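Local coordinates for Mutt/nudix family protein (Deinococcus radiodurans, PDB 2W4E), which is a Nudix hydrolase that probably cleaves ADP-ribose at its pyrophosphate with the help of magnesium, at residues A[9-14]-A[85-90]. Numbering follows the deposited sequence.
Sequences FILPVT and PLLALG
Pro85 lies beside Phe9 in the parallel pairing of strands 82-93 and 6-14, whose short segments run 21° apart. Pro85 CA makes a CA-H...O contact with Phe9 O, and the same carbonyl accepts the N-H of Leu86, N to O 2.7 Å. Leu86 O in turn receives Leu11 N at 2.8 Å, with Ile10 CA also close, so Leu86 brackets Ile10 in the usual parallel manner. Leu87 turns to the face that carries Leu11, and the two side chains run alongside one another in the same direction. Its chi1 of 172° swings CG away from the backbone N, and chi2 near 63° turns CD1 toward the neighbouring strand, 4.0 Å from Leu11 CG and 3.9 Å from Val13 CG2; CD1 also rests on Leu11 O at 3.5 Å. Ala88 faces the other way, its CB 3.7 Å from Ile10 CG2; Trp66 of strand 65-68 touches both. The Ala88 backbone brackets Pro12, Ala88 N donating to Leu11 O at 2.9 Å and Ala88 O accepting Val13 N at 2.7 Å. Past Leu89, whose CD2 touches Val13 CB, a water accepts Gly90 N-H and donates weakly to Thr14 O, while a Val13-Val91 backbone bond carries the pairing on. The pair belongs to the mixed central sheet of the Nudix alpha/beta/alpha sandwich, here with helix 126-141 against the Leu11 face.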
# COMPACT_ATOMS: atom_id res chain seq x y z
N PHE A 9 8.71 -6.20 -6.00
CA PHE A 9 9.17 -5.19 -5.07
C PHE A 9 9.85 -5.96 -3.96
O PHE A 9 9.33 -6.98 -3.50
CB PHE A 9 7.99 -4.37 -4.51
CG PHE A 9 7.58 -3.24 -5.40
CD1 PHE A 9 7.83 -1.92 -5.03
CD2 PHE A 9 6.97 -3.49 -6.63
CE1 PHE A 9 7.49 -0.84 -5.88
CE2 PHE A 9 6.64 -2.43 -7.48
CZ PHE A 9 6.90 -1.11 -7.10
N ILE A 10 11.00 -5.49 -3.55
CA ILE A 10 11.83 -6.18 -2.57
C ILE A 10 12.21 -5.26 -1.44
O ILE A 10 12.94 -4.25 -1.64
CB ILE A 10 13.16 -6.72 -3.20
CG1 ILE A 10 12.89 -7.67 -4.37
CG2 ILE A 10 14.01 -7.45 -2.11
CD1 ILE A 10 12.96 -6.99 -5.70
N LEU A 11 11.81 -5.64 -0.24
CA LEU A 11 12.32 -4.98 0.95
C LEU A 11 13.57 -5.75 1.45
O LEU A 11 13.44 -6.83 2.00
CB LEU A 11 11.23 -4.94 2.04
CG LEU A 11 11.66 -4.52 3.46
CD1 LEU A 11 12.36 -3.12 3.40
CD2 LEU A 11 10.38 -4.51 4.35
N PRO A 12 14.78 -5.20 1.24
CA PRO A 12 15.98 -5.94 1.58
C PRO A 12 16.42 -5.58 3.01
O PRO A 12 16.50 -4.38 3.35
CB PRO A 12 17.02 -5.40 0.56
CG PRO A 12 16.28 -4.38 -0.27
CD PRO A 12 15.18 -3.91 0.64
N VAL A 13 16.68 -6.59 3.84
CA VAL A 13 17.06 -6.35 5.23
C VAL A 13 18.37 -7.11 5.53
O VAL A 13 18.47 -8.32 5.24
CB VAL A 13 15.95 -6.75 6.21
CG1 VAL A 13 16.44 -6.74 7.69
CG2 VAL A 13 14.67 -5.87 6.04
N THR A 14 19.34 -6.42 6.11
CA THR A 14 20.64 -7.04 6.44
C THR A 14 20.56 -7.90 7.72
O THR A 14 19.56 -7.82 8.47
CB THR A 14 21.70 -5.96 6.62
OG1 THR A 14 21.43 -5.23 7.84
CG2 THR A 14 21.65 -5.02 5.47
N PRO A 85 5.21 -8.19 -3.82
CA PRO A 85 6.23 -7.80 -2.84
C PRO A 85 6.94 -9.00 -2.20
O PRO A 85 6.30 -10.06 -2.00
CB PRO A 85 5.45 -6.98 -1.80
CG PRO A 85 4.04 -7.52 -1.86
CD PRO A 85 3.85 -8.08 -3.30
N LEU A 86 8.25 -8.89 -1.96
CA LEU A 86 8.99 -9.88 -1.17
C LEU A 86 9.85 -9.22 -0.09
O LEU A 86 10.46 -8.14 -0.31
CB LEU A 86 9.84 -10.83 -2.04
CG LEU A 86 9.05 -11.77 -3.00
CD1 LEU A 86 9.02 -11.17 -4.35
CD2 LEU A 86 9.64 -13.21 -3.07
N LEU A 87 9.92 -9.89 1.05
CA LEU A 87 10.91 -9.56 2.07
C LEU A 87 12.21 -10.39 1.87
O LEU A 87 12.18 -11.64 1.91
CB LEU A 87 10.32 -9.85 3.43
CG LEU A 87 11.27 -9.73 4.62
CD1 LEU A 87 11.80 -8.26 4.77
CD2 LEU A 87 10.52 -10.16 5.88
N ALA A 88 13.33 -9.71 1.66
CA ALA A 88 14.64 -10.39 1.55
C ALA A 88 15.45 -10.20 2.86
O ALA A 88 15.64 -9.07 3.35
CB ALA A 88 15.41 -9.86 0.32
N LEU A 89 15.92 -11.31 3.44
CA LEU A 89 16.64 -11.26 4.73
C LEU A 89 18.09 -11.65 4.54
O LEU A 89 18.47 -12.22 3.49
CB LEU A 89 15.95 -12.17 5.76
CG LEU A 89 14.49 -11.68 5.87
CD1 LEU A 89 13.51 -12.76 6.21
CD2 LEU A 89 14.33 -10.45 6.82
N GLY A 90 18.90 -11.36 5.55
CA GLY A 90 20.33 -11.74 5.46
C GLY A 90 21.06 -11.09 4.29
O GLY A 90 22.01 -11.66 3.76
O HOH W 1 18.43 -10.62 8.17